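Local coordinates for protein putative trimethylamine methyltransferase (Rhizobium meliloti, PDB 4YYC) that probably acts as a methyltransferase, perhaps on a methylated amine, at residues 139-144 / 210-215; 192-197 / 222-227; 216-221 / 257-262; 236-241 / 310-315. All blocks are in the same frame, centred on the assembly; numbering follows the deposited sequence.

Contact 1 (139-144 / 210-215); sequences PVYGPP and GSVTAP
The backbone is extended at Tyr-141 and through Gly-210 and Ser-211, and turns at Val-212, so two loops face each other here with no strand or helix pairing. Tyr-141 bridges the gap. Its ring swings out with CG opposite the backbone N (chi1 -175°), and its hydroxyl is the part that touches. Tyr-141 OH lies 3.6 Å from Val-212 CG2, and the two side chains meet at a slant. The same hydroxyl is 4.4 Å from Gly-210 O, too far for a direct bond. A water fills the step. It sits 2.9 Å from Tyr-141 OH and gives a proton to Gly-210 O, also at 2.9 Å. Leu-390 and Thr-180 pack on Tyr-141, as does Leu-243 of strand 240-245, while His-391 ND1 bonds to its backbone N. The loop 210-215 follows strand 208-209 and leads into helix 215-229, with Ala-214 at the N-cap. An unknown ligand is bound about 4 Å from the Tyr-141 side chain, which probably lines the site where that ligand sits. Across this contact the hydroxyl has one methyl beside it and one water-mediated polar link. Both should help to hold the ring beside the ligand.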
loop_
_atom_site.group_PDB
_atom_site.type_symbol
_atom_site.label_atom_id
_atom_site.label_comp_id
_atom_site.label_asym_id
_atom_site.label_seq_id
_atom_site.Cartn_x
_atom_site.Cartn_y
_atom_site.Cartn_z
ATOM N N PRO A 139 10.686 9.357 13.282
ATOM C CA PRO A 139 10.598 8.004 13.872
ATOM C C PRO A 139 9.402 7.719 14.765
ATOM O O PRO A 139 8.610 8.599 15.142
ATOM C CB PRO A 139 11.903 7.876 14.676
ATOM C CG PRO A 139 12.797 8.983 14.184
ATOM C CD PRO A 139 11.903 10.060 13.689
ATOM N N VAL A 140 9.265 6.433 15.056
ATOM C CA VAL A 140 8.488 5.949 16.205
ATOM C C VAL A 140 8.587 6.870 17.416
ATOM O O VAL A 140 9.654 7.393 17.732
ATOM C CB VAL A 140 8.882 4.513 16.545
ATOM C CG1 VAL A 140 10.359 4.415 16.921
ATOM C CG2 VAL A 140 7.957 3.896 17.600
ATOM N N TYR A 141 7.463 7.015 18.115
ATOM C CA TYR A 141 7.381 7.852 19.324
ATOM C C TYR A 141 6.587 7.101 20.393
ATOM O O TYR A 141 5.473 6.618 20.148
ATOM C CB TYR A 141 6.660 9.138 18.921
ATOM C CG TYR A 141 6.550 10.241 19.957
ATOM C CD1 TYR A 141 5.710 10.095 21.053
ATOM C CD2 TYR A 141 7.225 11.438 19.769
ATOM C CE1 TYR A 141 5.566 11.107 21.993
ATOM C CE2 TYR A 141 7.069 12.457 20.697
ATOM C CZ TYR A 141 6.245 12.292 21.790
ATOM O OH TYR A 141 6.110 13.312 22.740
ATOM N N GLY A 142 7.156 7.012 21.585
ATOM C CA GLY A 142 6.467 6.494 22.764
ATOM C C GLY A 142 6.844 5.162 23.389
ATOM O O GLY A 142 6.632 5.003 24.581
ATOM N N PRO A 143 7.394 4.173 22.630
ATOM C CA PRO A 143 7.483 2.855 23.278
ATOM C C PRO A 143 8.366 2.779 24.532
ATOM O O PRO A 143 9.486 3.262 24.554
ATOM C CB PRO A 143 8.105 1.990 22.176
ATOM C CG PRO A 143 7.539 2.584 20.941
ATOM C CD PRO A 143 7.575 4.055 21.176
ATOM N N PRO A 144 7.906 2.048 25.546
ATOM C CA PRO A 144 8.743 1.818 26.718
ATOM C C PRO A 144 9.638 0.608 26.598
ATOM O O PRO A 144 10.529 0.430 27.417
ATOM C CB PRO A 144 7.715 1.606 27.826
ATOM C CG PRO A 144 6.516 1.097 27.162
ATOM C CD PRO A 144 6.485 1.779 25.829
ATOM N N GLY A 210 10.003 18.305 20.974
ATOM C CA GLY A 210 10.181 18.671 22.359
ATOM C C GLY A 210 9.478 17.804 23.352
ATOM O O GLY A 210 8.710 16.907 23.015
ATOM N N SER A 211 9.770 18.050 24.635
ATOM C CA SER A 211 9.148 17.263 25.703
ATOM C C SER A 211 7.764 17.836 25.989
ATOM O O SER A 211 7.595 19.079 26.008
ATOM C CB SER A 211 9.974 17.324 26.977
ATOM O OG SER A 211 9.323 16.623 28.040
ATOM N N VAL A 212 6.808 16.945 26.250
ATOM C CA VAL A 212 5.432 17.341 26.550
ATOM C C VAL A 212 4.900 16.738 27.817
ATOM O O VAL A 212 3.737 16.900 28.140
ATOM C CB VAL A 212 4.474 17.101 25.359
ATOM C CG1 VAL A 212 4.857 17.981 24.187
ATOM C CG2 VAL A 212 4.446 15.654 24.976
ATOM N N THR A 213 5.775 16.088 28.590
ATOM C CA THR A 213 5.314 15.295 29.708
ATOM C C THR A 213 4.994 16.103 30.956
ATOM O O THR A 213 4.333 15.595 31.854
ATOM C CB THR A 213 6.248 14.155 30.029
ATOM O OG1 THR A 213 7.542 14.663 30.326
ATOM C CG2 THR A 213 6.292 13.217 28.851
ATOM N N ALA A 214 5.495 17.312 31.034
ATOM C CA ALA A 214 5.066 18.322 32.072
ATOM C C ALA A 214 5.375 19.705 31.542
ATOM O O ALA A 214 6.296 19.902 30.734
ATOM C CB ALA A 214 5.788 18.092 33.371
ATOM N N PRO A 215 4.626 20.730 31.993
ATOM C CA PRO A 215 4.929 22.055 31.432
ATOM C C PRO A 215 6.351 22.553 31.684
ATOM O O PRO A 215 6.946 23.187 30.828
ATOM C CB PRO A 215 3.867 22.975 32.058
ATOM C CG PRO A 215 2.877 22.069 32.708
ATOM C CD PRO A 215 3.374 20.663 32.751
HETATM O O HOH W 1 6.467 15.908 21.486
#

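Contact 2 (192-197 / 222-227); sequences RHLDMV and VAMAKI
Met-224, a selenomethionine, points its CB at helix 192-202 and takes part in every contact between the two segments. CB and CG are only the stem and touch nothing of 192-197. The SE atom is the first to arrive. It lies 4.1 Å from Leu-194 CD2 and 4.0 Å from Val-197 CG1. The chain then bends at the last torsion (chi3 77°), which turns CE toward the backbone carbonyl of Leu-194 and the CG1 methyl of Val-197. Met-224 CE rests 3.7 Å from Leu-194 O and 3.9 Å from Val-197 CG1. Val-197 and Met-224 meet tip to tip, whereas Leu-194 crosses Met-224 at about a right angle. The touching residues are buried, and dispersion between aliphatic groups and selenium supplies the attraction. The two helices stand before and after strand 208-209 in the chain. They pack side by side in the outer layer, consistent with the TIM-barrel fold of this family. Leu-194 also works along its own helix. Its CG lies 3.5 Å above one face of the His-193 ring, shifted toward the rim. That histidine is held by a hydrogen bond between NE2 and Asp-220 OD2 of helix 215-229. Asp-220 has a second partner, a salt bridge to Arg-516. Phe-512 and Ile-513 of the C-terminal helix 503-518 also pack on Met-224.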
loop_
_atom_site.group_PDB
_atom_site.type_symbol
_atom_site.label_atom_id
_atom_site.label_comp_id
_atom_site.label_asym_id
_atom_site.label_seq_id
_atom_site.Cartn_x
_atom_site.Cartn_y
_atom_site.Cartn_z
ATOM N N ARG A 192 14.762 12.750 32.715
ATOM C CA ARG A 192 15.092 12.112 31.438
ATOM C C ARG A 192 14.850 12.992 30.231
ATOM O O ARG A 192 15.520 12.859 29.226
ATOM C CB ARG A 192 14.412 10.745 31.300
ATOM C CG ARG A 192 12.901 10.790 31.247
ATOM C CD ARG A 192 12.199 9.453 31.172
ATOM N NE ARG A 192 12.505 8.593 32.286
ATOM C CZ ARG A 192 11.787 7.508 32.621
ATOM N NH1 ARG A 192 10.692 7.194 31.925
ATOM N NH2 ARG A 192 12.163 6.758 33.650
ATOM N N HIS A 193 13.858 13.886 30.289
ATOM C CA HIS A 193 13.605 14.808 29.194
ATOM C C HIS A 193 14.832 15.610 28.772
ATOM O O HIS A 193 15.026 15.931 27.580
ATOM C CB HIS A 193 12.476 15.781 29.515
ATOM C CG HIS A 193 12.796 16.775 30.606
ATOM N ND1 HIS A 193 12.883 16.441 31.936
ATOM C CD2 HIS A 193 13.047 18.101 30.541
ATOM C CE1 HIS A 193 13.141 17.517 32.651
ATOM N NE2 HIS A 193 13.230 18.541 31.826
ATOM N N LEU A 194 15.679 15.931 29.744
ATOM C CA LEU A 194 16.862 16.730 29.466
ATOM C C LEU A 194 17.842 15.946 28.587
ATOM O O LEU A 194 18.375 16.459 27.608
ATOM C CB LEU A 194 17.559 17.088 30.787
ATOM C CG LEU A 194 16.709 17.979 31.690
ATOM C CD1 LEU A 194 17.221 17.905 33.104
ATOM C CD2 LEU A 194 16.618 19.403 31.171
ATOM N N ASP A 195 18.048 14.699 28.954
ATOM C CA ASP A 195 18.911 13.783 28.164
ATOM C C ASP A 195 18.344 13.441 26.796
ATOM O O ASP A 195 19.116 13.251 25.840
ATOM C CB ASP A 195 19.200 12.525 28.978
ATOM C CG ASP A 195 19.982 12.835 30.212
ATOM O OD1 ASP A 195 21.201 13.175 30.122
ATOM O OD2 ASP A 195 19.387 12.830 31.300
HETATM N N MSE A 196 17.021 13.349 26.733
HETATM C CA MSE A 196 16.321 13.014 25.475
HETATM C C MSE A 196 16.551 14.185 24.532
HETATM O O MSE A 196 16.994 13.981 23.404
HETATM C CB MSE A 196 14.874 12.728 25.779
HETATM C CG MSE A 196 14.716 11.394 26.503
HETATM SE SE MSE A 196 12.995 11.323 27.501
HETATM C CE MSE A 196 11.960 10.889 25.972
ATOM N N VAL A 197 16.235 15.418 24.949
ATOM C CA VAL A 197 16.469 16.558 24.049
ATOM C C VAL A 197 17.964 16.670 23.678
ATOM O O VAL A 197 18.338 16.866 22.513
ATOM C CB VAL A 197 15.934 17.882 24.637
ATOM C CG1 VAL A 197 16.383 19.081 23.806
ATOM C CG2 VAL A 197 14.409 17.810 24.783
ATOM N N VAL A 222 12.444 24.591 25.575
ATOM C CA VAL A 222 12.600 25.933 24.995
ATOM C C VAL A 222 13.935 26.527 25.431
ATOM O O VAL A 222 14.633 27.135 24.630
ATOM C CB VAL A 222 11.385 26.843 25.327
ATOM C CG1 VAL A 222 11.641 28.286 24.895
ATOM C CG2 VAL A 222 10.132 26.307 24.666
ATOM N N ALA A 223 14.301 26.387 26.684
ATOM C CA ALA A 223 15.555 26.942 27.170
ATOM C C ALA A 223 16.768 26.312 26.466
ATOM O O ALA A 223 17.717 27.024 26.098
ATOM C CB ALA A 223 15.648 26.790 28.703
HETATM N N MSE A 224 16.727 24.998 26.269
HETATM C CA MSE A 224 17.771 24.309 25.551
HETATM C C MSE A 224 17.819 24.775 24.125
HETATM O O MSE A 224 18.885 24.960 23.592
HETATM C CB MSE A 224 17.537 22.817 25.651
HETATM C CG MSE A 224 17.923 22.393 27.060
HETATM SE SE MSE A 224 17.605 20.485 27.388
HETATM C CE MSE A 224 19.164 19.916 26.402
ATOM N N ALA A 225 16.662 24.908 23.477
ATOM C CA ALA A 225 16.600 25.371 22.106
ATOM C C ALA A 225 17.213 26.752 21.974
ATOM O O ALA A 225 17.911 27.041 20.962
ATOM C CB ALA A 225 15.162 25.404 21.613
ATOM N N LYS A 226 16.974 27.622 22.963
ATOM C CA LYS A 226 17.552 28.979 22.922
ATOM C C LYS A 226 19.052 28.970 23.072
ATOM O O LYS A 226 19.723 29.774 22.430
ATOM C CB LYS A 226 16.912 29.895 23.946
ATOM C CG LYS A 226 15.480 30.221 23.631
ATOM C CD LYS A 226 14.837 31.231 24.581
ATOM C CE LYS A 226 13.459 31.581 24.064
ATOM N NZ LYS A 226 12.881 32.720 24.767
ATOM N N ILE A 227 19.596 28.081 23.904
ATOM C CA ILE A 227 21.047 27.880 23.972
ATOM C C ILE A 227 21.616 27.473 22.595
ATOM O O ILE A 227 22.666 27.958 22.178
ATOM C CB ILE A 227 21.416 26.830 25.050
ATOM C CG1 ILE A 227 21.164 27.418 26.440
ATOM C CG2 ILE A 227 22.879 26.403 24.929
ATOM C CD1 ILE A 227 20.969 26.447 27.581
#

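Contact 3 (216-221 / 257-262); sequences ERAEDT and LGAAKV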
loop_
_atom_site.group_PDB
_atom_site.type_symbol
_atom_site.label_atom_id
_atom_site.label_comp_id
_atom_site.label_asym_id
_atom_site.label_seq_id
_atom_site.Cartn_x
_atom_site.Cartn_y
_atom_site.Cartn_z
ATOM N N GLU A 216 6.899 22.274 32.852
ATOM C CA GLU A 216 8.266 22.672 33.148
ATOM C C GLU A 216 9.296 22.019 32.206
ATOM O O GLU A 216 10.364 22.583 31.954
ATOM C CB GLU A 216 8.601 22.415 34.633
ATOM C CG GLU A 216 8.498 20.963 35.066
ATOM C CD GLU A 216 7.137 20.538 35.677
ATOM O OE1 GLU A 216 6.045 21.149 35.385
ATOM O OE2 GLU A 216 7.197 19.550 36.501
ATOM N N ARG A 217 8.947 20.842 31.694
ATOM C CA ARG A 217 9.797 20.129 30.731
ATOM C C ARG A 217 9.725 20.744 29.361
ATOM O O ARG A 217 10.738 20.807 28.651
ATOM C CB ARG A 217 9.467 18.635 30.707
ATOM C CG ARG A 217 9.629 18.007 32.068
ATOM C CD ARG A 217 9.179 16.595 32.173
ATOM N NE ARG A 217 9.106 16.223 33.575
ATOM C CZ ARG A 217 8.367 15.233 34.073
ATOM N NH1 ARG A 217 7.652 14.412 33.307
ATOM N NH2 ARG A 217 8.387 15.055 35.380
ATOM N N ALA A 218 8.550 21.258 29.004
ATOM C CA ALA A 218 8.433 22.068 27.804
ATOM C C ALA A 218 9.241 23.346 27.972
ATOM O O ALA A 218 9.918 23.776 27.033
ATOM C CB ALA A 218 6.965 22.335 27.491
ATOM N N GLU A 219 9.189 23.983 29.152
ATOM C CA GLU A 219 10.007 25.170 29.386
ATOM C C GLU A 219 11.492 24.842 29.255
ATOM O O GLU A 219 12.259 25.591 28.629
ATOM C CB GLU A 219 9.671 25.780 30.757
ATOM C CG GLU A 219 8.291 26.419 30.761
ATOM C CD GLU A 219 7.811 26.811 32.138
ATOM O OE1 GLU A 219 8.429 26.398 33.132
ATOM O OE2 GLU A 219 6.822 27.575 32.212
ATOM N N ASP A 220 11.893 23.704 29.811
ATOM C CA ASP A 220 13.290 23.276 29.666
ATOM C C ASP A 220 13.685 23.061 28.193
ATOM O O ASP A 220 14.801 23.409 27.791
ATOM C CB ASP A 220 13.582 21.989 30.431
ATOM C CG ASP A 220 13.598 22.165 31.948
ATOM O OD1 ASP A 220 13.719 23.292 32.492
ATOM O OD2 ASP A 220 13.529 21.132 32.667
ATOM N N THR A 221 12.782 22.486 27.391
ATOM C CA THR A 221 13.059 22.286 25.985
ATOM C C THR A 221 13.301 23.617 25.294
ATOM O O THR A 221 14.249 23.766 24.537
ATOM C CB THR A 221 11.900 21.548 25.291
ATOM O OG1 THR A 221 11.688 20.256 25.909
ATOM C CG2 THR A 221 12.144 21.355 23.796
ATOM N N LEU A 257 -2.611 20.500 27.750
ATOM C CA LEU A 257 -2.877 21.943 27.632
ATOM C C LEU A 257 -1.708 22.756 28.142
ATOM O O LEU A 257 -1.364 23.778 27.563
ATOM C CB LEU A 257 -4.161 22.298 28.367
ATOM C CG LEU A 257 -5.451 21.780 27.769
ATOM C CD1 LEU A 257 -6.588 21.981 28.741
ATOM C CD2 LEU A 257 -5.759 22.388 26.410
ATOM N N GLY A 258 -1.071 22.302 29.221
ATOM C CA GLY A 258 0.084 23.009 29.774
ATOM C C GLY A 258 1.277 23.057 28.845
ATOM O O GLY A 258 1.899 24.115 28.706
ATOM N N ALA A 259 1.570 21.934 28.176
ATOM C CA ALA A 259 2.629 21.941 27.175
ATOM C C ALA A 259 2.261 22.828 25.974
ATOM O O ALA A 259 3.107 23.577 25.492
ATOM C CB ALA A 259 2.944 20.540 26.700
ATOM N N ALA A 260 1.007 22.759 25.539
ATOM C CA ALA A 260 0.544 23.577 24.417
ATOM C C ALA A 260 0.723 25.049 24.710
ATOM O O ALA A 260 1.193 25.809 23.849
ATOM C CB ALA A 260 -0.912 23.273 24.082
ATOM N N LYS A 261 0.390 25.456 25.946
ATOM C CA LYS A 261 0.537 26.873 26.313
ATOM C C LYS A 261 2.020 27.332 26.244
ATOM O O LYS A 261 2.321 28.436 25.723
ATOM C CB LYS A 261 -0.073 27.167 27.692
ATOM C CG LYS A 261 -1.574 27.005 27.693
ATOM C CD LYS A 261 -2.290 27.391 28.974
ATOM C CE LYS A 261 -1.910 26.576 30.164
ATOM N NZ LYS A 261 -2.712 27.036 31.347
ATOM N N VAL A 262 2.937 26.491 26.715
ATOM C CA VAL A 262 4.343 26.866 26.643
ATOM C C VAL A 262 4.805 27.013 25.205
ATOM O O VAL A 262 5.364 28.020 24.816
ATOM C CB VAL A 262 5.241 25.835 27.367
ATOM C CG1 VAL A 262 6.731 26.099 27.128
ATOM C CG2 VAL A 262 4.891 25.744 28.850
#
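No flat face meets another where Ala-218 and Glu-219 touch Val-262. Glu-219 uses the CG methylene below its carboxylate, in one of its two conformers. The flat group with a defined setting is the carbonyl of Arg-217, one turn before Thr-221. Thr-221 N and Thr-221 OG1 reach Arg-217 O from opposite faces of its plane. The hydroxyl bond, 3.0 Å from Thr-221 OG1 to Arg-217 O, is tilted 27° from that plane. Thr-221 OG1 in turn accepts a bond from Ser-211 N, so the hydroxyl ties the helix to the loop before it.

The helix segments run in nearly the same direction, crossing at -27° with axes 8.8 Å apart. Alanines allow this approach: Ala-218 CA and Ala-259 CA are 5.8 Å apart, and the methyls Ala-218 CB and Ala-259 CB 4.5 Å. Val-262 fills the next turn with both branches. Its CG1, opposite the backbone N (chi1 172°), lies 3.8 Å from Ala-218 CB. Its CG2 lies 4.0 Å from Glu-219 CG, and these two side chains cross nearly square. Val-262 is the centre of the contact, and exposed Glu-219 borders it on the solvent side.

On the inner side, Ala-259 and Ala-260 rest on Ile-244 of strand 240-245, and Ala-259 also meets Val-212. Helix 192-202 borders helix 215-229, and helix 286-307 borders helix 254-265 through Phe-303, so these helices follow one another around the sheet.

Contact 4 (236-241 / 310-315); sequences NNAVTL and GAPVLF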
loop_
_atom_site.group_PDB
_atom_site.type_symbol
_atom_site.label_atom_id
_atom_site.label_comp_id
_atom_site.label_asym_id
_atom_site.label_seq_id
_atom_site.Cartn_x
_atom_site.Cartn_y
_atom_site.Cartn_z
ATOM N N ASN A 236 11.089 33.532 17.077
ATOM C CA ASN A 236 10.644 33.880 15.746
ATOM C C ASN A 236 10.526 32.708 14.767
ATOM O O ASN A 236 10.064 32.905 13.658
ATOM C CB ASN A 236 11.582 34.935 15.177
ATOM C CG ASN A 236 11.366 36.288 15.806
ATOM O OD1 ASN A 236 10.355 36.925 15.560
ATOM N ND2 ASN A 236 12.294 36.714 16.678
ATOM N N ASN A 237 10.933 31.510 15.165
ATOM C CA ASN A 237 11.027 30.379 14.225
ATOM C C ASN A 237 10.730 29.079 14.968
ATOM O O ASN A 237 11.233 28.850 16.083
ATOM C CB ASN A 237 12.434 30.234 13.688
ATOM C CG ASN A 237 12.898 31.434 12.894
ATOM O OD1 ASN A 237 12.552 31.586 11.716
ATOM N ND2 ASN A 237 13.644 32.316 13.530
ATOM N N ALA A 238 9.934 28.210 14.351
ATOM C CA ALA A 238 9.674 26.905 14.927
ATOM C C ALA A 238 10.935 26.032 14.780
ATOM O O ALA A 238 11.444 25.824 13.662
ATOM C CB ALA A 238 8.486 26.223 14.227
ATOM N N VAL A 239 11.436 25.549 15.902
ATOM C CA VAL A 239 12.542 24.586 15.913
ATOM C C VAL A 239 12.119 23.251 16.502
ATOM O O VAL A 239 12.898 22.307 16.487
ATOM C CB VAL A 239 13.794 25.101 16.649
ATOM C CG1 VAL A 239 14.339 26.369 15.989
ATOM C CG2 VAL A 239 13.535 25.353 18.118
ATOM N N THR A 240 10.890 23.172 17.000
ATOM C CA THR A 240 10.311 21.935 17.528
ATOM C C THR A 240 8.874 21.783 17.027
ATOM O O THR A 240 8.140 22.782 16.856
ATOM C CB THR A 240 10.298 21.895 19.069
ATOM O OG1 THR A 240 9.678 23.090 19.553
ATOM C CG2 THR A 240 11.668 21.804 19.603
ATOM N N LEU A 241 8.504 20.529 16.774
ATOM C CA LEU A 241 7.103 20.093 16.750
ATOM C C LEU A 241 6.860 19.300 18.015
ATOM O O LEU A 241 7.730 18.541 18.451
ATOM C CB LEU A 241 6.790 19.200 15.525
ATOM C CG LEU A 241 6.208 19.979 14.351
ATOM C CD1 LEU A 241 7.159 21.047 13.826
ATOM C CD2 LEU A 241 5.859 19.043 13.196
ATOM N N GLY A 310 -1.012 33.172 15.292
ATOM C CA GLY A 310 0.064 32.785 14.437
ATOM C C GLY A 310 0.910 31.651 14.950
ATOM O O GLY A 310 1.773 31.161 14.218
ATOM N N ALA A 311 0.658 31.156 16.159
ATOM C CA ALA A 311 1.441 30.013 16.628
ATOM C C ALA A 311 1.261 28.840 15.655
ATOM O O ALA A 311 0.141 28.589 15.239
ATOM C CB ALA A 311 1.006 29.579 18.005
ATOM N N PRO A 312 2.362 28.145 15.307
ATOM C CA PRO A 312 2.176 27.066 14.331
ATOM C C PRO A 312 1.464 25.844 14.922
ATOM O O PRO A 312 1.713 25.414 16.070
ATOM C CB PRO A 312 3.595 26.721 13.856
ATOM C CG PRO A 312 4.489 27.308 14.851
ATOM C CD PRO A 312 3.781 28.388 15.589
ATOM N N VAL A 313 0.515 25.295 14.160
ATOM C CA VAL A 313 -0.292 24.212 14.692
ATOM C C VAL A 313 -0.695 23.248 13.559
ATOM O O VAL A 313 -1.038 23.681 12.458
ATOM C CB VAL A 313 -1.540 24.731 15.471
ATOM C CG1 VAL A 313 -2.452 25.586 14.643
ATOM C CG2 VAL A 313 -2.337 23.570 16.098
ATOM N N LEU A 314 -0.642 21.949 13.843
ATOM C CA LEU A 314 -1.008 20.926 12.885
ATOM C C LEU A 314 -2.310 20.228 13.278
ATOM O O LEU A 314 -2.586 20.039 14.473
ATOM C CB LEU A 314 0.084 19.840 12.763
ATOM C CG LEU A 314 1.403 20.253 12.132
ATOM C CD1 LEU A 314 2.260 21.064 13.071
ATOM C CD2 LEU A 314 2.118 19.021 11.605
ATOM N N PHE A 315 -3.066 19.804 12.263
ATOM C CA PHE A 315 -4.181 18.888 12.398
ATOM C C PHE A 315 -3.568 17.477 12.421
ATOM O O PHE A 315 -3.084 16.988 11.383
ATOM C CB PHE A 315 -5.080 19.098 11.155
ATOM C CG PHE A 315 -6.382 18.329 11.105
ATOM C CD1 PHE A 315 -6.453 16.980 11.318
ATOM C CD2 PHE A 315 -7.540 18.971 10.733
ATOM C CE1 PHE A 315 -7.638 16.309 11.209
ATOM C CE2 PHE A 315 -8.735 18.306 10.570
ATOM C CZ PHE A 315 -8.792 16.969 10.829
#
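Leu-241 sets its CD2 methyl against the forked end of Leu-314. Leu-241 CD2 is 4.1 Å from Leu-314 CD2 and equally 4.1 Å from Leu-314 CD1, so one methyl sits over two. The side chains cross at about a right angle. Leu-241 gets there with a first torsion well away from the usual staggered value (chi1 -95°). Leu-314 has an ordinary one, with CG opposite the carbonyl carbon. A second touch lies nearer the start of each segment. Ala-238 CB meets Pro-312 CG at 4.2 Å, and both side chains point across the gap. The backbones stay apart here: Ala-238 CA and Pro-312 CA are 7.5 Å from each other. Strand 269-277 runs between strands 240-245 and 313-322 and bonds to both, to Thr-240 through Ala-269 and to Leu-314 through Cys-270 and Val-272. The outer two are therefore next-but-one neighbours in the parallel part of the sheet, meeting by side chains at their N-terminal ends. This suits the interior of a beta/alpha barrel, since Val-313 and Phe-315 turn instead to helix 286-307. Phe-117 of strand 116-119 packs on Ala-238, Pro-312 and Leu-314, and Trp-119 packs on Leu-241. The touching groups are all aliphatic and buried. They cohere by close packing and exclusion of water, with no directional bond to fix their rotation.

In the fold
From the N terminus, contact 1 opens at 139-144 and contact 2 at 192-197. Contact 1 closes first, at 210-215, so the two cross. Contact 3 starts directly after it, at 216-221, and contact 2 closes at 222-227, crossing contact 3. Contact 4 opens at 236-241 before contact 3 closes at 257-262, and itself ends at 310-315, which makes a third crossing. No contact nests inside another. Contacts 2 and 3 share helix 215-229 and join three outer helices. Contact 4 joins two strands by side chains, with strand 269-277 between them. Contact 1 brings the loop 139-144 beside the bound unknown ligand and the loop after strand 208-209.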